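Local coordinates for 433aa long hypothetical phosphoribosylglycinamide formyl transferase (Pyrococcus horikoshii, PDB 2DWC), which is an uncharacterised ATP-grasp protein of the PurT family that binds adenosine-5'-diphosphate, at residues Met4-Gly12 against Arg319-Pro327; Gln39-Arg50 against Val59-Met68. One frame throughout, in Å; residues are numbered along the deposited sequence.

Overall arrangement
Close to the N terminus, residues 4-12 run as an extended arm against residues 319-327, the end of helix 313-322 and the loop after it. Contact 1 therefore closes a very long loop, with 306 residues between its segments. Contact 2 is nested inside that loop and is local: residues 39-50 meet residues 59-68 with eight residues between them. It pairs two neighbouring strands of the parallel sheet near the N terminus. The two centres lie about 20 Å apart, yet the contacts touch, since Leu11 and Leu322 of contact 1 pack on Val43 of contact 2. Both also reach the second subunit.

Contact 1: Met4-Gly12 against Arg319-Pro327; sequences MIKLRDELG and RAVLGLPIP
Arg8 holds the end of helix 313-322 with its backbone and its side chain. Its N donates to Gly323 O (2.9 Å), and this bond is nearly straight at the hydrogen (168°), although the nitrogen stands above the carbonyl plane. Its NE donates to the preceding carbonyl, Leu322 O, at 2.8 Å. That oxygen lies at the edge of the guanidinium, and the bond also keeps to the carbonyl plane. The bend at the third torsion (chi3 -73°) swings NE toward Leu322 O. NH1 then reaches Glu10 O at 2.9 Å within the arm, so two carbonyls hold the flat group from its edge.

Weaker contacts fill in around these bonds. Leu324 sends CD2 against Arg8 CG (3.8 Å) and crosses the arginine chain at a slant. Ile5 lays CD1 over the turn, 3.6 Å from Gly323 N. Leu7 CA adds a CA-H...O contact to Gly323 O at 3.5 Å.

Gly323 closes the helix in a Schellman motif with positive phi (84°), and its CA lies beside Lys6 O (3.9 Å). Behind the turn, Arg319 grips Pro325 O side-on with NE and NH2, which pins the chain leaving the helix. Val321 packs on Ala85 and Ile87 of strand 85-88. Across the dimer interface, Glu10 and Leu11 pair antiparallel with a strand of the second subunit, and Asp9 accepts bonds from Gly361 N and Val363 N of that subunit.

Two successive carbonyls at the helix C terminus are thus satisfied by one residue, Gly323 O by its backbone N and Leu322 O by its guanidinium. The positive charge is probably favourable at the negative end of the helix dipole. Arg8 O, by contrast, is buried without a polar partner.

Contact 2: Gln39-Arg50 against Val59-Met68; sequences QRLGVEVVAVDR and VAHRSYVGNM
Strands 44-49 and 62-65, joined through helix 55-59, form a beta-alpha-beta unit of the Rossmann-like preATP-grasp domain. The strands run parallel, 19° apart. Arg62 O accepts from Ala47 N, and Ala47 O from Tyr64 N, each at 3.0 Å. Tyr64 O and Asp49 O continue the pattern to Asp49 N and Gly66 N.

His61 lies just before strand 62-65 and works through its ring. Its ND1 accepts from Val45 N (2.9 Å), with the donor tilted out of the ring plane. Gln39 comes over one face of the ring, its NE2 offset toward the rim and the amide inclined to the ring plane. The same NE2 donates to Val59 O at 2.8 Å; a bend at the second torsion (chi2 -88°) brings the amide back over the ring. The polar end of His61 is taken by the second subunit, where Gln58 OE1 bonds its NE2.

On the face of the sheet with Val46 and Val48, Arg62 NH2 donates to Glu44 OE1 (2.7 Å) in a salt bridge. The carboxylate plane stands almost perpendicular to the guanidinium (85°), and the bond uses the anti lone pair of OE1. Glu81 is a second partner of Arg62 NH2 and also bonds Tyr64 OH. Val46 sets CG1 at the edge of the Tyr64 ring, 3.6 Å from CD1. Further along, Met68 lays CG against Val48 CG1 at 3.8 Å. On the other face, Ala47 CB meets Ala60 CB (3.8 Å).

Asp49 closes its strand: OD1 accepts from Arg50 N, and OD2 from Ser27 N in the glycine-rich turn after strand 21-25. An acidic residue at the end of the second strand, beside that turn, is a familiar feature of Rossmann-type folds.

Contact 1: Met4-Gly12 against Arg319-Pro327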
loop_
_atom_site.group_PDB
_atom_site.type_symbol
_atom_site.label_atom_id
_atom_site.label_comp_id
_atom_site.label_asym_id
_atom_site.label_seq_id
_atom_site.Cartn_x
_atom_site.Cartn_y
_atom_site.Cartn_z
ATOM N N MET B 4 -2.964 -25.564 12.443
ATOM C CA MET B 4 -3.639 -25.466 13.725
ATOM C C MET B 4 -4.701 -24.404 13.827
ATOM O O MET B 4 -5.401 -24.382 14.837
ATOM C CB MET B 4 -2.623 -25.280 14.863
ATOM C CG MET B 4 -1.901 -23.917 14.814
ATOM S SD MET B 4 -0.790 -23.887 16.290
ATOM C CE MET B 4 0.436 -25.062 15.721
ATOM N N ILE B 5 -4.830 -23.507 12.821
ATOM C CA ILE B 5 -5.888 -22.513 12.897
ATOM C C ILE B 5 -7.037 -22.961 11.953
ATOM O O ILE B 5 -6.968 -24.025 11.374
ATOM C CB ILE B 5 -5.427 -21.109 12.454
ATOM C CG1 ILE B 5 -4.929 -21.125 11.000
ATOM C CG2 ILE B 5 -4.255 -20.635 13.360
ATOM C CD1 ILE B 5 -4.887 -19.663 10.364
ATOM N N LYS B 6 -8.091 -22.165 11.854
ATOM C CA LYS B 6 -9.201 -22.515 10.982
ATOM C C LYS B 6 -9.634 -21.303 10.175
ATOM O O LYS B 6 -9.112 -20.191 10.336
ATOM C CB LYS B 6 -10.373 -23.008 11.797
ATOM C CG LYS B 6 -10.843 -21.974 12.818
ATOM C CD LYS B 6 -11.782 -22.632 13.825
ATOM C CE LYS B 6 -12.077 -21.700 14.987
ATOM N NZ LYS B 6 -12.764 -20.480 14.487
ATOM N N LEU B 7 -10.590 -21.528 9.288
ATOM C CA LEU B 7 -11.126 -20.446 8.447
ATOM C C LEU B 7 -11.635 -19.339 9.377
ATOM O O LEU B 7 -12.374 -19.584 10.375
ATOM C CB LEU B 7 -12.281 -21.022 7.572
ATOM C CG LEU B 7 -13.088 -20.012 6.731
ATOM C CD1 LEU B 7 -12.303 -19.505 5.558
ATOM C CD2 LEU B 7 -14.351 -20.717 6.209
ATOM N N ARG B 8 -11.228 -18.103 9.057
ATOM C CA ARG B 8 -11.547 -16.917 9.844
ATOM C C ARG B 8 -12.617 -16.033 9.226
ATOM O O ARG B 8 -12.521 -15.664 8.054
ATOM C CB ARG B 8 -10.249 -16.084 10.011
ATOM C CG ARG B 8 -10.484 -14.783 10.711
ATOM C CD ARG B 8 -9.123 -14.052 10.878
ATOM N NE ARG B 8 -8.310 -14.711 11.928
ATOM C CZ ARG B 8 -8.512 -14.550 13.240
ATOM N NH1 ARG B 8 -9.499 -13.748 13.715
ATOM N NH2 ARG B 8 -7.742 -15.216 14.083
ATOM N N ASP B 9 -13.605 -15.690 10.029
ATOM C CA ASP B 9 -14.703 -14.844 9.568
ATOM C C ASP B 9 -14.689 -13.506 10.282
ATOM O O ASP B 9 -15.501 -12.641 9.973
ATOM C CB ASP B 9 -16.035 -15.540 9.910
ATOM C CG ASP B 9 -17.249 -14.811 9.359
ATOM O OD1 ASP B 9 -17.314 -14.625 8.129
ATOM O OD2 ASP B 9 -18.137 -14.441 10.162
ATOM N N GLU B 10 -13.755 -13.310 11.213
ATOM C CA GLU B 10 -13.800 -12.088 12.010
ATOM C C GLU B 10 -12.418 -11.511 12.255
ATOM O O GLU B 10 -11.433 -12.247 12.250
ATOM C CB GLU B 10 -14.445 -12.429 13.393
ATOM C CG GLU B 10 -14.527 -11.334 14.435
ATOM C CD GLU B 10 -13.284 -11.256 15.354
ATOM O OE1 GLU B 10 -12.426 -12.151 15.304
ATOM O OE2 GLU B 10 -13.186 -10.288 16.130
ATOM N N LEU B 11 -12.376 -10.197 12.430
ATOM C CA LEU B 11 -11.145 -9.508 12.802
ATOM C C LEU B 11 -11.500 -8.437 13.800
ATOM O O LEU B 11 -12.529 -7.735 13.662
ATOM C CB LEU B 11 -10.487 -8.799 11.594
ATOM C CG LEU B 11 -9.684 -9.668 10.612
ATOM C CD1 LEU B 11 -9.265 -8.791 9.415
ATOM C CD2 LEU B 11 -8.470 -10.284 11.288
ATOM N N GLY B 12 -10.632 -8.311 14.803
ATOM C CA GLY B 12 -10.721 -7.247 15.781
ATOM C C GLY B 12 -9.851 -6.061 15.375
ATOM O O GLY B 12 -9.480 -5.914 14.199
ATOM N N ARG B 319 -3.225 -12.799 4.297
ATOM C CA ARG B 319 -4.592 -13.327 4.321
ATOM C C ARG B 319 -4.569 -14.825 4.574
ATOM O O ARG B 319 -5.314 -15.340 5.412
ATOM C CB ARG B 319 -5.302 -13.004 2.984
ATOM C CG ARG B 319 -5.710 -11.485 2.942
ATOM C CD ARG B 319 -6.161 -11.046 1.570
ATOM N NE ARG B 319 -7.407 -11.698 1.191
ATOM C CZ ARG B 319 -8.505 -11.066 0.742
ATOM N NH1 ARG B 319 -8.548 -9.751 0.623
ATOM N NH2 ARG B 319 -9.575 -11.776 0.363
ATOM N N ALA B 320 -3.704 -15.518 3.856
ATOM C CA ALA B 320 -3.661 -16.969 4.000
ATOM C C ALA B 320 -3.364 -17.352 5.450
ATOM O O ALA B 320 -4.048 -18.206 5.997
ATOM C CB ALA B 320 -2.567 -17.596 3.086
ATOM N N VAL B 321 -2.354 -16.721 6.072
ATOM C CA VAL B 321 -1.979 -17.147 7.436
ATOM C C VAL B 321 -2.856 -16.678 8.586
ATOM O O VAL B 321 -2.725 -17.189 9.720
ATOM C CB VAL B 321 -0.463 -16.864 7.733
ATOM C CG1 VAL B 321 0.386 -17.408 6.590
ATOM C CG2 VAL B 321 -0.201 -15.352 7.913
ATOM N N LEU B 322 -3.764 -15.741 8.305
ATOM C CA LEU B 322 -4.754 -15.299 9.280
ATOM C C LEU B 322 -6.000 -16.220 9.125
ATOM O O LEU B 322 -6.924 -16.137 9.934
ATOM C CB LEU B 322 -5.185 -13.843 9.016
ATOM C CG LEU B 322 -4.116 -12.827 9.459
ATOM C CD1 LEU B 322 -4.591 -11.409 9.097
ATOM C CD2 LEU B 322 -3.876 -12.999 10.970
ATOM N N GLY B 323 -5.975 -17.085 8.104
ATOM C CA GLY B 323 -7.106 -17.995 7.829
ATOM C C GLY B 323 -8.206 -17.329 6.998
ATOM O O GLY B 323 -9.311 -17.850 6.902
ATOM N N LEU B 324 -7.911 -16.205 6.345
ATOM C CA LEU B 324 -8.924 -15.511 5.537
ATOM C C LEU B 324 -8.940 -16.122 4.128
ATOM O O LEU B 324 -7.967 -16.737 3.665
ATOM C CB LEU B 324 -8.582 -14.008 5.442
ATOM C CG LEU B 324 -8.662 -13.329 6.816
ATOM C CD1 LEU B 324 -8.005 -11.908 6.728
ATOM C CD2 LEU B 324 -10.089 -13.191 7.294
ATOM N N PRO B 325 -10.043 -15.914 3.403
ATOM C CA PRO B 325 -10.138 -16.443 2.048
ATOM C C PRO B 325 -9.399 -15.548 1.041
ATOM O O PRO B 325 -9.041 -14.382 1.325
ATOM C CB PRO B 325 -11.654 -16.458 1.786
ATOM C CG PRO B 325 -12.163 -15.355 2.618
ATOM C CD PRO B 325 -11.337 -15.403 3.886
ATOM N N ILE B 326 -9.156 -16.114 -0.132
ATOM C CA ILE B 326 -8.529 -15.378 -1.229
ATOM C C ILE B 326 -9.317 -15.771 -2.492
ATOM O O ILE B 326 -9.365 -16.964 -2.868
ATOM C CB ILE B 326 -7.073 -15.810 -1.450
ATOM C CG1 ILE B 326 -6.221 -15.407 -0.218
ATOM C CG2 ILE B 326 -6.558 -15.192 -2.780
ATOM C CD1 ILE B 326 -4.768 -16.028 -0.209
ATOM N N PRO B 327 -9.968 -14.798 -3.133
ATOM C CA PRO B 327 -10.735 -15.103 -4.360
ATOM C C PRO B 327 -9.838 -15.614 -5.487
ATOM O O PRO B 327 -8.697 -15.155 -5.676
ATOM C CB PRO B 327 -11.352 -13.751 -4.740
ATOM C CG PRO B 327 -11.338 -12.970 -3.478
ATOM C CD PRO B 327 -10.076 -13.369 -2.783
#

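Contact 2: Gln39-Arg50 against Val59-Met68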
loop_
_atom_site.group_PDB
_atom_site.type_symbol
_atom_site.label_atom_id
_atom_site.label_comp_id
_atom_site.label_asym_id
_atom_site.label_seq_id
_atom_site.Cartn_x
_atom_site.Cartn_y
_atom_site.Cartn_z
ATOM N N GLN B 39 -1.499 -3.503 8.710
ATOM C CA GLN B 39 -2.025 -2.206 9.178
ATOM C C GLN B 39 -3.266 -1.813 8.423
ATOM O O GLN B 39 -4.189 -1.247 8.991
ATOM C CB GLN B 39 -1.006 -1.086 9.008
ATOM C CG GLN B 39 0.167 -1.270 9.994
ATOM C CD GLN B 39 -0.086 -0.617 11.349
ATOM O OE1 GLN B 39 -1.214 -0.341 11.735
ATOM N NE2 GLN B 39 0.993 -0.356 12.078
ATOM N N ARG B 40 -3.293 -2.077 7.130
ATOM C CA ARG B 40 -4.462 -1.761 6.336
ATOM C C ARG B 40 -5.724 -2.559 6.698
ATOM O O ARG B 40 -6.828 -2.134 6.340
ATOM C CB ARG B 40 -4.136 -1.919 4.855
ATOM C CG ARG B 40 -3.430 -0.684 4.292
ATOM C CD ARG B 40 -2.971 -0.955 2.876
ATOM N NE ARG B 40 -2.628 0.319 2.193
ATOM C CZ ARG B 40 -2.048 0.349 1.002
ATOM N NH1 ARG B 40 -1.714 -0.796 0.378
ATOM N NH2 ARG B 40 -1.895 1.512 0.391
ATOM N N LEU B 41 -5.558 -3.650 7.454
ATOM C CA LEU B 41 -6.677 -4.481 7.910
ATOM C C LEU B 41 -6.867 -4.310 9.436
ATOM O O LEU B 41 -7.642 -5.034 10.055
ATOM C CB LEU B 41 -6.394 -5.944 7.591
ATOM C CG LEU B 41 -6.391 -6.320 6.118
ATOM C CD1 LEU B 41 -6.033 -7.780 5.941
ATOM C CD2 LEU B 41 -7.794 -6.076 5.568
ATOM N N GLY B 42 -6.167 -3.341 10.044
ATOM C CA GLY B 42 -6.299 -3.161 11.472
ATOM C C GLY B 42 -5.723 -4.311 12.300
ATOM O O GLY B 42 -6.163 -4.528 13.435
ATOM N N VAL B 43 -4.753 -5.035 11.742
ATOM C CA VAL B 43 -4.115 -6.153 12.435
ATOM C C VAL B 43 -2.839 -5.642 13.127
ATOM O O VAL B 43 -2.071 -4.871 12.541
ATOM C CB VAL B 43 -3.785 -7.282 11.460
ATOM C CG1 VAL B 43 -2.929 -8.380 12.161
ATOM C CG2 VAL B 43 -5.155 -7.934 10.996
ATOM N N GLU B 44 -2.637 -6.079 14.372
ATOM C CA GLU B 44 -1.506 -5.604 15.159
ATOM C C GLU B 44 -0.232 -6.293 14.686
ATOM O O GLU B 44 -0.214 -7.499 14.479
ATOM C CB GLU B 44 -1.775 -5.903 16.641
ATOM C CG GLU B 44 -0.780 -5.171 17.597
ATOM C CD GLU B 44 -1.322 -5.017 19.021
ATOM O OE1 GLU B 44 -0.524 -5.181 19.973
ATOM O OE2 GLU B 44 -2.530 -4.704 19.193
ATOM N N VAL B 45 0.858 -5.534 14.573
ATOM C CA VAL B 45 2.129 -6.081 14.067
ATOM C C VAL B 45 3.291 -5.896 15.029
ATOM O O VAL B 45 3.532 -4.778 15.487
ATOM C CB VAL B 45 2.570 -5.339 12.764
ATOM C CG1 VAL B 45 3.859 -5.963 12.189
ATOM C CG2 VAL B 45 1.457 -5.453 11.724
ATOM N N VAL B 46 4.004 -6.982 15.313
ATOM C CA VAL B 46 5.190 -6.888 16.150
ATOM C C VAL B 46 6.300 -7.391 15.210
ATOM O O VAL B 46 6.181 -8.463 14.617
ATOM C CB VAL B 46 5.075 -7.769 17.370
ATOM C CG1 VAL B 46 6.376 -7.716 18.161
ATOM C CG2 VAL B 46 3.961 -7.257 18.221
ATOM N N ALA B 47 7.352 -6.581 15.074
ATOM C CA ALA B 47 8.446 -6.891 14.145
ATOM C C ALA B 47 9.731 -7.156 14.895
ATOM O O ALA B 47 10.127 -6.352 15.738
ATOM C CB ALA B 47 8.633 -5.662 13.206
ATOM N N VAL B 48 10.406 -8.233 14.529
ATOM C CA VAL B 48 11.658 -8.625 15.185
ATOM C C VAL B 48 12.800 -8.694 14.185
ATOM O O VAL B 48 12.623 -9.126 13.034
ATOM C CB VAL B 48 11.491 -10.059 15.804
ATOM C CG1 VAL B 48 12.746 -10.485 16.644
ATOM C CG2 VAL B 48 10.217 -10.075 16.692
ATOM N N ASP B 49 13.979 -8.255 14.608
ATOM C CA ASP B 49 15.154 -8.426 13.767
ATOM C C ASP B 49 16.409 -8.210 14.616
ATOM O O ASP B 49 16.306 -7.975 15.821
ATOM C CB ASP B 49 15.149 -7.508 12.530
ATOM C CG ASP B 49 15.854 -8.150 11.332
ATOM O OD1 ASP B 49 16.970 -8.735 11.493
ATOM O OD2 ASP B 49 15.332 -8.026 10.190
ATOM N N ARG B 50 17.580 -8.323 13.999
ATOM C CA ARG B 50 18.834 -8.183 14.748
ATOM C C ARG B 50 19.330 -6.773 14.869
ATOM O O ARG B 50 20.356 -6.524 15.555
ATOM C CB ARG B 50 19.946 -9.061 14.110
ATOM C CG ARG B 50 20.247 -8.647 12.704
ATOM C CD ARG B 50 21.197 -9.651 12.013
ATOM N NE ARG B 50 22.436 -9.833 12.759
ATOM C CZ ARG B 50 23.373 -8.896 12.908
ATOM N NH1 ARG B 50 23.216 -7.683 12.370
ATOM N NH2 ARG B 50 24.497 -9.190 13.554
ATOM N N VAL B 59 7.070 0.505 10.373
ATOM C CA VAL B 59 5.625 0.472 10.095
ATOM C C VAL B 59 4.839 -0.303 11.174
ATOM O O VAL B 59 3.668 -0.050 11.385
ATOM C CB VAL B 59 5.367 -0.184 8.717
ATOM C CG1 VAL B 59 3.881 -0.578 8.568
ATOM C CG2 VAL B 59 5.738 0.861 7.605
ATOM N N ALA B 60 5.534 -1.164 11.895
ATOM C CA ALA B 60 4.914 -1.980 12.928
ATOM C C ALA B 60 4.471 -1.201 14.159
ATOM O O ALA B 60 4.919 -0.081 14.434
ATOM C CB ALA B 60 5.904 -3.077 13.347
ATOM N N HIS B 61 3.571 -1.801 14.909
ATOM C CA HIS B 61 3.136 -1.188 16.162
ATOM C C HIS B 61 4.256 -1.263 17.227
ATOM O O HIS B 61 4.435 -0.322 18.010
ATOM C CB HIS B 61 1.926 -1.945 16.704
ATOM C CG HIS B 61 0.703 -1.757 15.864
ATOM N ND1 HIS B 61 0.335 -2.652 14.885
ATOM C CD2 HIS B 61 -0.232 -0.763 15.848
ATOM C CE1 HIS B 61 -0.767 -2.221 14.289
ATOM N NE2 HIS B 61 -1.130 -1.079 14.850
ATOM N N ARG B 62 5.002 -2.369 17.272
ATOM C CA ARG B 62 6.073 -2.508 18.285
ATOM C C ARG B 62 7.186 -3.354 17.687
ATOM O O ARG B 62 6.941 -4.124 16.747
ATOM C CB ARG B 62 5.569 -3.318 19.508
ATOM C CG ARG B 62 4.942 -2.637 20.697
ATOM C CD ARG B 62 4.780 -3.713 21.860
ATOM N NE ARG B 62 3.938 -4.899 21.563
ATOM C CZ ARG B 62 2.704 -4.806 21.078
ATOM N NH1 ARG B 62 2.173 -3.615 20.836
ATOM N NH2 ARG B 62 1.985 -5.893 20.826
ATOM N N SER B 63 8.380 -3.302 18.282
ATOM C CA SER B 63 9.471 -4.132 17.731
ATOM C C SER B 63 10.324 -4.712 18.866
ATOM O O SER B 63 10.269 -4.213 19.997
ATOM C CB SER B 63 10.301 -3.273 16.775
ATOM O OG SER B 63 10.987 -2.250 17.497
ATOM N N TYR B 64 11.072 -5.773 18.554
ATOM C CA TYR B 64 12.029 -6.378 19.487
ATOM C C TYR B 64 13.303 -6.564 18.661
ATOM O O TYR B 64 13.226 -6.890 17.497
ATOM C CB TYR B 64 11.584 -7.752 19.981
ATOM C CG TYR B 64 10.417 -7.716 20.931
ATOM C CD1 TYR B 64 9.111 -7.649 20.466
ATOM C CD2 TYR B 64 10.631 -7.805 22.330
ATOM C CE1 TYR B 64 8.013 -7.672 21.359
ATOM C CE2 TYR B 64 9.562 -7.839 23.220
ATOM C CZ TYR B 64 8.256 -7.780 22.736
ATOM O OH TYR B 64 7.250 -7.887 23.644
ATOM N N VAL B 65 14.462 -6.331 19.279
ATOM C CA VAL B 65 15.745 -6.460 18.589
ATOM C C VAL B 65 16.584 -7.476 19.318
ATOM O O VAL B 65 16.782 -7.392 20.537
ATOM C CB VAL B 65 16.511 -5.075 18.586
ATOM C CG1 VAL B 65 17.910 -5.227 17.921
ATOM C CG2 VAL B 65 15.699 -4.006 17.858
ATOM N N GLY B 66 17.102 -8.455 18.585
ATOM C CA GLY B 66 17.909 -9.463 19.236
ATOM C C GLY B 66 18.401 -10.468 18.211
ATOM O O GLY B 66 18.086 -10.348 17.025
ATOM N N ASN B 67 19.190 -11.419 18.701
ATOM C CA ASN B 67 19.814 -12.469 17.901
ATOM C C ASN B 67 18.723 -13.544 17.631
ATOM O O ASN B 67 18.304 -14.274 18.537
ATOM C CB ASN B 67 20.957 -13.049 18.716
ATOM C CG ASN B 67 21.590 -14.263 18.057
ATOM O OD1 ASN B 67 21.343 -14.566 16.879
ATOM N ND2 ASN B 67 22.418 -14.971 18.821
ATOM N N MET B 68 18.284 -13.582 16.379
ATOM C CA MET B 68 17.189 -14.480 16.060
ATOM C C MET B 68 17.659 -15.946 15.951
ATOM O O MET B 68 16.847 -16.848 15.745
ATOM C CB MET B 68 16.395 -13.902 14.848
ATOM C CG MET B 68 15.568 -12.468 15.149
ATOM S SD MET B 68 14.577 -12.352 13.687
ATOM C CE MET B 68 15.809 -12.158 12.404
#